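Local coordinates for protein fervidolysin (Fervidobacterium pennivorans, PDB 1R6V) that degrades keratin into peptides as a subtilisin-like serine protease, which lets the bacterium grow on native feathers, at residues T163-T168 against A224-I229; P170-Q175 against H203-I208; K215-V220 against I347-P352. The protein carries 1 engineered substitution. One frame throughout, in Å; residues are numbered along the deposited sequence.

Contact 1. Residues T163-T168 against A224-I229; sequences TGVDGT and AKIMPI
Val165 packs against Pro228 and Ile226 in a small, buried apolar contact of the catalytic domain, where the loop leaving strand 157-162 passes over the neighbouring parallel strand 225-230. The valine approaches with one branch: CG2 lies 3.9 Å from Pro228 CB and 4.3 Å from Ile226 CG2, and the side chains of Val165 and Pro228 meet at about a right angle. With CG1 anti to the backbone N (chi1 176°), CG2 stands beside that nitrogen and faces the strand. Leu172, farther along the loop, and Ala205 of helix 200-209 also touch Val165, which is thus wedged between loop, strand and helix.

No direct hydrogen bond joins the segments. A water spans them instead, accepting from Gly164 N at 2.8 Å and donating to Ile229 O at 3.0 Å, so that a polar link carries on where strand 157-162 has ended. Farther along the loop, Asp166 forms an Asx turn. Its OD1 takes the Thr168 OG1 hydroxyl at 2.6 Å on the syn lone pair and Thr168 N at 3.0 Å from 42° out of the carboxylate plane. OD2 accepts from Gly353 N and Ser356 OG, so both oxygens are engaged and the carboxylate's rotation is fixed.

The chemistry implies a division of labour: methyl contacts and one water join loop to strand, while the carboxylate shapes the loop just beyond Asp162, the probable charge-relay aspartate.

Contact 2. Residues P170-Q175 against H203-I208; sequences PDLEGQ and HVAGTI. With CA (calcium ion), chain B.
Asp171 OD1 binds the calcium ion at 2.3 Å, and the next residue, Leu172, reaches from the same short 3-10 turn to helix 200-209. The other carboxylate oxygen, OD2, takes a hydrogen bond from Tyr374 OH, so the group is held at both ends. Glu129 OE1, Asp213 OD1 and the carbonyls of Lys211, Lys215 and Ile217 complete the metal's ligands.

Leu172 meets the helix with both methyls. CD2 sits 4.1 Å from Gly206 CA, against bare backbone, while CD1 lies 4.2 Å from Ala205 CB. The CG is anti to the carbonyl carbon (chi1 -64°), and an extended chi2 of 178° carries the fork out to the helix. Because Ala205 and Gly206 are so small, the turn comes close: the CA atoms of Leu172 and Gly206 are 7.0 Å apart. Backbone bonds shape the loop around the leucine, with Glu173 N to Pro170 O at 3.2 Å and Gln175 N to Leu172 O at 2.9 Å. On the solvent side, Glu173 OE2 forms a salt bridge with Lys211 NZ.

An aspartate ahead of the helix, joined by carbonyls from the loop that follows it, matches the strong calcium site of the subtilisin family.

Contact 3. Residues K215-V220 against I347-P352; sequences KGIVGV and ILSTVP. With CA (calcium ion), chain B.
The loop 215-220 runs up to strand 347-350, an edge strand of a small three-stranded antiparallel sheet, without pairing with it. The chains are nearest at Ile217 and Ser349, whose CA atoms are 6.8 Å apart, and no hydrogen bond crosses between the segments. Gly216, with phi 52° and psi -134°, turns the loop so that the carbonyls of Lys215 and Ile217 both face the calcium ion: Lys215 O and Ile217 O each bind it at 2.3 Å.

On the loop's side, Ile217 alone carries the packing, pointing its side chain at the strand. Its CG1 lies between the backbone N and the carbonyl carbon (chi1 64°), which sends the CD1 end to Ser349 and leaves CG2 for Leu348. CD1 rests 3.7 Å from Ser349 OG and 3.8 Å from Leu348 O, an apolar tip laid against polar strand atoms, while CG2 meets Leu348 CD2 at 4.1 Å as the two side chains cross at a slant. Leu348 also lies on Tyr374 and Tyr376 of the adjoining strand 374-378. The Ser349 hydroxyl has its polar partner in the helix, hydrogen-bonding to His203 O, so the methyl touching it does not leave it buried without a bond.

The backbone and side chain of one residue are therefore used differently. Ile217 gives its carbonyl to the metal and its side chain to the strand, so the calcium loop is held both by coordination and by dispersion contacts.

How the contacts relate
Helix 200-209 is the shared centre: contact 2 uses it directly, Ile226 of contact 1 touches its Ile208 and Ala209, and Ile217 CD1 of contact 3 lies 3.7 Å from its Gly206 O. The centre of contact 2 is about 7 Å from those of contacts 1 and 3, which are about 13 Å apart. Probable hydrogen bonds tie neighbours together, Gln175 O to Ile226 N at 2.7 Å and Asp171 OD2 to Ile217 N at 2.8 Å. Contacts 2 and 3 share the calcium ion. Near the probable charge relay, Val165's side chain is about 6 Å from that of Asp162, which Val204 of contact 2 touches, and about 9 Å from that of Ala200, engineered at another probable relay position.

Contact 1. Residues T163-T168 against A224-I229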
ATOM      1  N   THR A 163      12.790  -6.430 -12.603  1.00 10.98           N
ATOM      2  CA  THR A 163      14.162  -6.935 -12.447  1.00 12.15           C
ATOM      3  C   THR A 163      15.207  -6.222 -13.312  1.00 13.13           C
ATOM      4  O   THR A 163      16.390  -6.576 -13.261  1.00 14.32           O
ATOM      5  CB  THR A 163      14.256  -8.419 -12.868  1.00 13.53           C
ATOM      6  OG1 THR A 163      13.850  -8.545 -14.244  1.00 15.78           O
ATOM      7  CG2 THR A 163      13.363  -9.297 -12.010  1.00 16.25           C
ATOM      8  N   GLY A 164      14.795  -5.221 -14.080  1.00 11.87           N
ATOM      9  CA  GLY A 164      15.739  -4.579 -14.987  1.00 12.88           C
ATOM     10  C   GLY A 164      15.489  -5.170 -16.369  1.00 14.43           C
ATOM     11  O   GLY A 164      14.799  -6.192 -16.496  1.00 12.82           O
ATOM     12  N   VAL A 165      16.058  -4.563 -17.405  1.00 13.48           N
ATOM     13  CA  VAL A 165      15.827  -5.008 -18.785  1.00 13.97           C
ATOM     14  C   VAL A 165      17.125  -5.205 -19.575  1.00 14.63           C
ATOM     15  O   VAL A 165      18.022  -4.367 -19.486  1.00 15.22           O
ATOM     16  CB  VAL A 165      14.960  -3.945 -19.505  1.00 14.72           C
ATOM     17  CG1 VAL A 165      14.773  -4.306 -20.968  1.00 13.24           C
ATOM     18  CG2 VAL A 165      13.595  -3.812 -18.791  1.00 14.75           C
ATOM     19  N   ASP A 166      17.235  -6.290 -20.342  1.00 15.24           N
ATOM     20  CA  ASP A 166      18.443  -6.493 -21.152  1.00 15.64           C
ATOM     21  C   ASP A 166      18.274  -5.670 -22.422  1.00 16.51           C
ATOM     22  O   ASP A 166      17.789  -6.158 -23.447  1.00 16.44           O
ATOM     23  CB  ASP A 166      18.652  -7.964 -21.527  1.00 17.29           C
ATOM     24  CG  ASP A 166      19.902  -8.162 -22.393  1.00 18.15           C
ATOM     25  OD1 ASP A 166      20.588  -7.155 -22.671  1.00 17.81           O
ATOM     26  OD2 ASP A 166      20.199  -9.309 -22.776  1.00 17.77           O
ATOM     27  N   GLY A 167      18.676  -4.408 -22.339  1.00 15.52           N
ATOM     28  CA  GLY A 167      18.545  -3.500 -23.463  1.00 15.71           C
ATOM     29  C   GLY A 167      19.419  -3.851 -24.652  1.00 16.43           C
ATOM     30  O   GLY A 167      19.286  -3.238 -25.713  1.00 16.68           O
ATOM     31  N   THR A 168      20.297  -4.836 -24.497  1.00 17.37           N
ATOM     32  CA  THR A 168      21.173  -5.216 -25.602  1.00 17.41           C
ATOM     33  C   THR A 168      20.506  -6.258 -26.502  1.00 18.09           C
ATOM     34  O   THR A 168      21.071  -6.669 -27.512  1.00 16.43           O
ATOM     35  CB  THR A 168      22.545  -5.751 -25.100  1.00 17.82           C
ATOM     36  OG1 THR A 168      22.389  -7.040 -24.503  1.00 19.91           O
ATOM     37  CG2 THR A 168      23.147  -4.790 -24.083  1.00 17.91           C
ATOM     38  N   ALA A 224       6.148   2.826 -28.506  1.00 13.77           N
ATOM     39  CA  ALA A 224       6.520   3.279 -27.163  1.00 15.21           C
ATOM     40  C   ALA A 224       7.985   3.035 -26.834  1.00 14.95           C
ATOM     41  O   ALA A 224       8.714   2.426 -27.613  1.00 14.38           O
ATOM     42  CB  ALA A 224       5.634   2.603 -26.119  1.00 16.24           C
ATOM     43  N   LYS A 225       8.407   3.528 -25.671  1.00 14.57           N
ATOM     44  CA  LYS A 225       9.776   3.363 -25.205  1.00 15.73           C
ATOM     45  C   LYS A 225       9.710   2.778 -23.806  1.00 14.37           C
ATOM     46  O   LYS A 225       8.781   3.060 -23.053  1.00 15.46           O
ATOM     47  CB  LYS A 225      10.513   4.708 -25.152  1.00 19.19           C
ATOM     48  CG  LYS A 225      10.795   5.316 -26.522  1.00 20.77           C
ATOM     49  CD  LYS A 225      11.732   4.433 -27.318  1.00 23.10           C
ATOM     50  CE  LYS A 225      12.337   5.176 -28.507  1.00 27.31           C
ATOM     51  NZ  LYS A 225      11.298   5.595 -29.476  1.00 28.29           N
ATOM     52  N   ILE A 226      10.721   1.991 -23.464  1.00 14.64           N
ATOM     53  CA  ILE A 226      10.791   1.328 -22.171  1.00 13.87           C
ATOM     54  C   ILE A 226      11.787   2.003 -21.236  1.00 13.90           C
ATOM     55  O   ILE A 226      12.959   2.176 -21.584  1.00 12.76           O
ATOM     56  CB  ILE A 226      11.229  -0.149 -22.343  1.00 13.09           C
ATOM     57  CG1 ILE A 226      10.240  -0.895 -23.245  1.00 12.89           C
ATOM     58  CG2 ILE A 226      11.359  -0.829 -20.968  1.00 13.85           C
ATOM     59  CD1 ILE A 226       8.854  -1.042 -22.661  1.00 15.16           C
ATOM     60  N   MET A 227      11.322   2.356 -20.042  1.00 12.59           N
ATOM     61  CA  MET A 227      12.178   2.972 -19.024  1.00 12.27           C
ATOM     62  C   MET A 227      12.332   1.942 -17.905  1.00 12.34           C
ATOM     63  O   MET A 227      11.403   1.696 -17.152  1.00 11.81           O
ATOM     64  CB  MET A 227      11.526   4.255 -18.471  1.00 10.82           C
ATOM     65  CG  MET A 227      12.219   4.857 -17.223  1.00 13.04           C
ATOM     66  SD  MET A 227      11.247   6.275 -16.550  1.00  8.40           S
ATOM     67  CE  MET A 227      11.934   7.658 -17.620  1.00 17.51           C
ATOM     68  N   PRO A 228      13.505   1.304 -17.805  1.00 12.89           N
ATOM     69  CA  PRO A 228      13.686   0.312 -16.743  1.00 13.63           C
ATOM     70  C   PRO A 228      13.934   0.915 -15.356  1.00 13.38           C
ATOM     71  O   PRO A 228      14.734   1.844 -15.203  1.00 12.94           O
ATOM     72  CB  PRO A 228      14.874  -0.524 -17.233  1.00 14.61           C
ATOM     73  CG  PRO A 228      15.588   0.380 -18.179  1.00 18.81           C
ATOM     74  CD  PRO A 228      14.529   1.178 -18.857  1.00 15.00           C
ATOM     75  N   ILE A 229      13.205   0.404 -14.368  1.00 12.30           N
ATOM     76  CA  ILE A 229      13.351   0.814 -12.971  1.00 11.87           C
ATOM     77  C   ILE A 229      13.635  -0.495 -12.253  1.00 13.48           C
ATOM     78  O   ILE A 229      12.784  -1.385 -12.193  1.00 11.71           O
ATOM     79  CB  ILE A 229      12.068   1.470 -12.389  1.00 13.25           C
ATOM     80  CG1 ILE A 229      11.645   2.685 -13.236  1.00 14.94           C
ATOM     81  CG2 ILE A 229      12.316   1.859 -10.915  1.00 12.61           C
ATOM     82  CD1 ILE A 229      12.605   3.919 -13.192  1.00 13.31           C
TER
HETATM   83  O   HOH W   1      12.923  -3.182 -14.558  1.00 15.02           O

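Contact 2. Residues P170-Q175 against H203-I208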
ATOM      1  N   PRO A 170      18.533  -7.686 -29.403  1.00 16.60           N
ATOM      2  CA  PRO A 170      18.314  -7.083 -30.715  1.00 16.87           C
ATOM      3  C   PRO A 170      16.880  -6.598 -30.942  1.00 17.24           C
ATOM      4  O   PRO A 170      16.677  -5.557 -31.557  1.00 15.54           O
ATOM      5  CB  PRO A 170      18.756  -8.184 -31.687  1.00 18.07           C
ATOM      6  CG  PRO A 170      18.566  -9.451 -30.912  1.00 20.03           C
ATOM      7  CD  PRO A 170      19.011  -9.073 -29.521  1.00 16.97           C
ATOM      8  N   ASP A 171      15.893  -7.334 -30.429  1.00 17.13           N
ATOM      9  CA  ASP A 171      14.484  -6.947 -30.583  1.00 16.17           C
ATOM     10  C   ASP A 171      14.115  -5.733 -29.712  1.00 16.69           C
ATOM     11  O   ASP A 171      12.972  -5.273 -29.741  1.00 15.16           O
ATOM     12  CB  ASP A 171      13.571  -8.121 -30.200  1.00 16.81           C
ATOM     13  CG  ASP A 171      12.548  -8.461 -31.278  1.00 16.81           C
ATOM     14  OD1 ASP A 171      12.300  -7.633 -32.176  1.00 17.61           O
ATOM     15  OD2 ASP A 171      11.971  -9.567 -31.211  1.00 15.95           O
ATOM     16  N   LEU A 172      15.059  -5.235 -28.913  1.00 14.88           N
ATOM     17  CA  LEU A 172      14.776  -4.070 -28.079  1.00 14.69           C
ATOM     18  C   LEU A 172      15.655  -2.897 -28.471  1.00 15.46           C
ATOM     19  O   LEU A 172      15.669  -1.876 -27.785  1.00 15.88           O
ATOM     20  CB  LEU A 172      14.980  -4.387 -26.588  1.00 14.39           C
ATOM     21  CG  LEU A 172      14.024  -5.438 -26.005  1.00 15.95           C
ATOM     22  CD1 LEU A 172      14.371  -5.685 -24.531  1.00 13.17           C
ATOM     23  CD2 LEU A 172      12.582  -4.935 -26.119  1.00 16.18           C
ATOM     24  N   GLU A 173      16.389  -3.036 -29.573  1.00 16.09           N
ATOM     25  CA  GLU A 173      17.263  -1.954 -30.023  1.00 18.78           C
ATOM     26  C   GLU A 173      16.455  -0.686 -30.252  1.00 18.05           C
ATOM     27  O   GLU A 173      15.410  -0.714 -30.895  1.00 16.71           O
ATOM     28  CB  GLU A 173      17.990  -2.353 -31.318  1.00 21.97           C
ATOM     29  CG  GLU A 173      19.102  -1.377 -31.726  1.00 25.45           C
ATOM     30  CD  GLU A 173      18.580  -0.139 -32.453  1.00 28.50           C
ATOM     31  OE1 GLU A 173      19.270   0.907 -32.422  1.00 30.33           O
ATOM     32  OE2 GLU A 173      17.490  -0.216 -33.066  1.00 27.97           O
ATOM     33  N   GLY A 174      16.939   0.430 -29.714  1.00 17.11           N
ATOM     34  CA  GLY A 174      16.243   1.695 -29.877  1.00 16.93           C
ATOM     35  C   GLY A 174      14.978   1.838 -29.053  1.00 17.46           C
ATOM     36  O   GLY A 174      14.378   2.916 -29.016  1.00 16.71           O
ATOM     37  N   GLN A 175      14.585   0.768 -28.358  1.00 16.32           N
ATOM     38  CA  GLN A 175      13.365   0.769 -27.554  1.00 15.49           C
ATOM     39  C   GLN A 175      13.531   1.011 -26.058  1.00 15.70           C
ATOM     40  O   GLN A 175      12.552   1.298 -25.371  1.00 16.25           O
ATOM     41  CB  GLN A 175      12.629  -0.567 -27.731  1.00 13.80           C
ATOM     42  CG  GLN A 175      12.288  -0.883 -29.166  1.00 15.07           C
ATOM     43  CD  GLN A 175      11.163  -0.023 -29.680  1.00 19.12           C
ATOM     44  OE1 GLN A 175       9.983  -0.358 -29.532  1.00 19.23           O
ATOM     45  NE2 GLN A 175      11.515   1.110 -30.266  1.00 15.84           N
ATOM     46  N   HIS A 203      11.300  -9.882 -20.511  1.00 12.33           N
ATOM     47  CA  HIS A 203      10.147 -10.542 -21.122  1.00 12.10           C
ATOM     48  C   HIS A 203       9.001  -9.514 -21.158  1.00 11.07           C
ATOM     49  O   HIS A 203       8.313  -9.354 -22.169  1.00 12.08           O
ATOM     50  CB  HIS A 203       9.784 -11.793 -20.306  1.00 12.58           C
ATOM     51  CG  HIS A 203       8.935 -12.778 -21.045  1.00 10.28           C
ATOM     52  ND1 HIS A 203       7.560 -12.699 -21.076  1.00 11.92           N
ATOM     53  CD2 HIS A 203       9.268 -13.858 -21.797  1.00 12.30           C
ATOM     54  CE1 HIS A 203       7.080 -13.684 -21.811  1.00 13.19           C
ATOM     55  NE2 HIS A 203       8.096 -14.405 -22.262  1.00 13.60           N
ATOM     56  N   VAL A 204       8.827  -8.800 -20.056  1.00 11.17           N
ATOM     57  CA  VAL A 204       7.811  -7.753 -19.948  1.00 11.44           C
ATOM     58  C   VAL A 204       8.033  -6.683 -21.018  1.00 11.57           C
ATOM     59  O   VAL A 204       7.103  -6.293 -21.734  1.00 10.84           O
ATOM     60  CB  VAL A 204       7.896  -7.067 -18.561  1.00 11.33           C
ATOM     61  CG1 VAL A 204       7.009  -5.815 -18.526  1.00 10.72           C
ATOM     62  CG2 VAL A 204       7.487  -8.059 -17.469  1.00 13.24           C
ATOM     63  N   ALA A 205       9.266  -6.200 -21.112  1.00 10.82           N
ATOM     64  CA  ALA A 205       9.616  -5.171 -22.078  1.00 10.40           C
ATOM     65  C   ALA A 205       9.286  -5.579 -23.517  1.00 11.64           C
ATOM     66  O   ALA A 205       8.772  -4.778 -24.285  1.00 13.56           O
ATOM     67  CB  ALA A 205      11.109  -4.820 -21.958  1.00 11.09           C
ATOM     68  N   GLY A 206       9.577  -6.827 -23.881  1.00  9.93           N
ATOM     69  CA  GLY A 206       9.282  -7.272 -25.237  1.00 11.98           C
ATOM     70  C   GLY A 206       7.786  -7.328 -25.535  1.00 11.85           C
ATOM     71  O   GLY A 206       7.362  -6.979 -26.624  1.00 12.26           O
ATOM     72  N   THR A 207       6.977  -7.767 -24.573  1.00 10.86           N
ATOM     73  CA  THR A 207       5.533  -7.855 -24.823  1.00 10.27           C
ATOM     74  C   THR A 207       4.947  -6.479 -25.065  1.00 11.85           C
ATOM     75  O   THR A 207       4.061  -6.296 -25.893  1.00 11.51           O
ATOM     76  CB  THR A 207       4.819  -8.497 -23.633  1.00 12.99           C
ATOM     77  OG1 THR A 207       5.230  -9.870 -23.549  1.00 12.92           O
ATOM     78  CG2 THR A 207       3.306  -8.412 -23.792  1.00 11.73           C
ATOM     79  N   ILE A 208       5.473  -5.518 -24.329  1.00 10.89           N
ATOM     80  CA  ILE A 208       5.030  -4.132 -24.431  1.00 11.85           C
ATOM     81  C   ILE A 208       5.552  -3.404 -25.664  1.00 13.01           C
ATOM     82  O   ILE A 208       4.786  -2.750 -26.375  1.00 13.83           O
ATOM     83  CB  ILE A 208       5.495  -3.308 -23.213  1.00 10.50           C
ATOM     84  CG1 ILE A 208       4.780  -3.785 -21.947  1.00 11.53           C
ATOM     85  CG2 ILE A 208       5.220  -1.809 -23.448  1.00 11.96           C
ATOM     86  CD1 ILE A 208       5.355  -3.204 -20.670  1.00  9.55           C
TER
HETATM   87 CA    CA B   1      10.781  -7.467 -33.950  1.00  3.26          CA

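Contact 3. Residues K215-V220 against I347-P352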
ATOM      1  N   LYS A 215      11.864  -8.994 -37.611  1.00 19.77           N
ATOM      2  CA  LYS A 215      12.533 -10.080 -36.894  1.00 20.20           C
ATOM      3  C   LYS A 215      11.944 -10.326 -35.506  1.00 19.94           C
ATOM      4  O   LYS A 215      11.329  -9.445 -34.931  1.00 19.77           O
ATOM      5  CB  LYS A 215      14.013  -9.743 -36.729  1.00 21.78           C
ATOM      6  CG  LYS A 215      14.731  -9.401 -38.032  1.00 26.02           C
ATOM      7  CD  LYS A 215      14.981 -10.656 -38.852  1.00 29.35           C
ATOM      8  CE  LYS A 215      15.886 -10.388 -40.049  1.00 30.89           C
ATOM      9  NZ  LYS A 215      16.273 -11.655 -40.725  1.00 29.61           N
ATOM     10  N   GLY A 216      12.150 -11.527 -34.977  1.00 19.94           N
ATOM     11  CA  GLY A 216      11.653 -11.855 -33.645  1.00 17.19           C
ATOM     12  C   GLY A 216      10.173 -11.572 -33.452  1.00 17.08           C
ATOM     13  O   GLY A 216       9.357 -11.929 -34.302  1.00 17.51           O
ATOM     14  N   ILE A 217       9.816 -10.941 -32.334  1.00 16.15           N
ATOM     15  CA  ILE A 217       8.418 -10.620 -32.066  1.00 13.83           C
ATOM     16  C   ILE A 217       8.201  -9.112 -32.172  1.00 15.31           C
ATOM     17  O   ILE A 217       9.072  -8.382 -32.636  1.00 15.66           O
ATOM     18  CB  ILE A 217       7.980 -11.103 -30.652  1.00 12.72           C
ATOM     19  CG1 ILE A 217       8.757 -10.361 -29.556  1.00 12.62           C
ATOM     20  CG2 ILE A 217       8.288 -12.597 -30.498  1.00 13.42           C
ATOM     21  CD1 ILE A 217       7.960 -10.209 -28.246  1.00 11.44           C
ATOM     22  N   VAL A 218       7.023  -8.648 -31.783  1.00 15.01           N
ATOM     23  CA  VAL A 218       6.755  -7.216 -31.806  1.00 13.33           C
ATOM     24  C   VAL A 218       5.851  -6.973 -30.603  1.00 14.67           C
ATOM     25  O   VAL A 218       5.078  -7.850 -30.220  1.00 13.65           O
ATOM     26  CB  VAL A 218       6.077  -6.773 -33.141  1.00 14.69           C
ATOM     27  CG1 VAL A 218       4.807  -7.562 -33.382  1.00 13.13           C
ATOM     28  CG2 VAL A 218       5.795  -5.255 -33.115  1.00 12.76           C
ATOM     29  N   GLY A 219       5.997  -5.814 -29.969  1.00 13.20           N
ATOM     30  CA  GLY A 219       5.194  -5.509 -28.798  1.00 13.30           C
ATOM     31  C   GLY A 219       3.812  -4.991 -29.143  1.00 12.14           C
ATOM     32  O   GLY A 219       3.505  -4.751 -30.304  1.00 12.75           O
ATOM     33  N   VAL A 220       2.974  -4.865 -28.126  1.00 12.42           N
ATOM     34  CA  VAL A 220       1.622  -4.339 -28.278  1.00 10.63           C
ATOM     35  C   VAL A 220       1.707  -2.882 -28.749  1.00 12.24           C
ATOM     36  O   VAL A 220       0.886  -2.421 -29.549  1.00 11.68           O
ATOM     37  CB  VAL A 220       0.883  -4.367 -26.927  1.00 12.91           C
ATOM     38  CG1 VAL A 220      -0.430  -3.632 -27.038  1.00 13.82           C
ATOM     39  CG2 VAL A 220       0.655  -5.826 -26.483  1.00 13.66           C
ATOM     40  N   ILE A 347       3.044 -17.083 -23.592  1.00 12.13           N
ATOM     41  CA  ILE A 347       3.402 -15.781 -24.127  1.00 12.74           C
ATOM     42  C   ILE A 347       4.883 -15.774 -24.501  1.00 13.33           C
ATOM     43  O   ILE A 347       5.765 -15.815 -23.628  1.00 13.63           O
ATOM     44  CB  ILE A 347       3.157 -14.657 -23.097  1.00 11.25           C
ATOM     45  CG1 ILE A 347       1.694 -14.667 -22.630  1.00 13.23           C
ATOM     46  CG2 ILE A 347       3.546 -13.302 -23.706  1.00 11.00           C
ATOM     47  CD1 ILE A 347       0.663 -14.575 -23.754  1.00 12.80           C
ATOM     48  N   LEU A 348       5.136 -15.690 -25.803  1.00 12.95           N
ATOM     49  CA  LEU A 348       6.476 -15.667 -26.353  1.00 12.58           C
ATOM     50  C   LEU A 348       7.026 -14.244 -26.306  1.00 12.89           C
ATOM     51  O   LEU A 348       6.378 -13.323 -26.782  1.00 12.79           O
ATOM     52  CB  LEU A 348       6.450 -16.152 -27.808  1.00 14.57           C
ATOM     53  CG  LEU A 348       7.811 -16.126 -28.512  1.00 13.74           C
ATOM     54  CD1 LEU A 348       8.776 -17.066 -27.771  1.00 12.98           C
ATOM     55  CD2 LEU A 348       7.651 -16.577 -29.980  1.00 14.00           C
ATOM     56  N   SER A 349       8.208 -14.081 -25.714  1.00 12.59           N
ATOM     57  CA  SER A 349       8.838 -12.768 -25.643  1.00 11.94           C
ATOM     58  C   SER A 349      10.345 -12.862 -25.461  1.00 12.88           C
ATOM     59  O   SER A 349      10.918 -13.951 -25.358  1.00 12.96           O
ATOM     60  CB  SER A 349       8.245 -11.937 -24.515  1.00 12.62           C
ATOM     61  OG  SER A 349       8.663 -10.570 -24.656  1.00 12.44           O
ATOM     62  N   THR A 350      10.967 -11.690 -25.424  1.00 12.77           N
ATOM     63  CA  THR A 350      12.403 -11.533 -25.266  1.00 13.00           C
ATOM     64  C   THR A 350      12.913 -11.883 -23.863  1.00 13.66           C
ATOM     65  O   THR A 350      12.267 -11.561 -22.871  1.00 13.13           O
ATOM     66  CB  THR A 350      12.795 -10.061 -25.552  1.00 11.37           C
ATOM     67  OG1 THR A 350      11.896  -9.186 -24.851  1.00 10.88           O
ATOM     68  CG2 THR A 350      12.689  -9.747 -27.035  1.00 12.12           C
ATOM     69  N   VAL A 351      14.047 -12.583 -23.781  1.00 12.65           N
ATOM     70  CA  VAL A 351      14.658 -12.854 -22.482  1.00 12.14           C
ATOM     71  C   VAL A 351      16.126 -12.479 -22.655  1.00 14.25           C
ATOM     72  O   VAL A 351      16.631 -12.419 -23.781  1.00 13.13           O
ATOM     73  CB  VAL A 351      14.521 -14.339 -21.984  1.00 13.14           C
ATOM     74  CG1 VAL A 351      13.046 -14.682 -21.775  1.00 12.12           C
ATOM     75  CG2 VAL A 351      15.199 -15.317 -22.944  1.00 13.76           C
ATOM     76  N   PRO A 352      16.822 -12.187 -21.552  1.00 14.77           N
ATOM     77  CA  PRO A 352      18.237 -11.813 -21.662  1.00 17.10           C
ATOM     78  C   PRO A 352      19.064 -12.897 -22.340  1.00 17.59           C
ATOM     79  O   PRO A 352      18.784 -14.084 -22.186  1.00 19.07           O
ATOM     80  CB  PRO A 352      18.651 -11.582 -20.209  1.00 17.54           C
ATOM     81  CG  PRO A 352      17.660 -12.399 -19.427  1.00 23.74           C
ATOM     82  CD  PRO A 352      16.380 -12.171 -20.149  1.00 16.76           C
TER
HETATM   83 CA    CA B   1      10.781  -7.467 -33.950  1.00  3.26          CA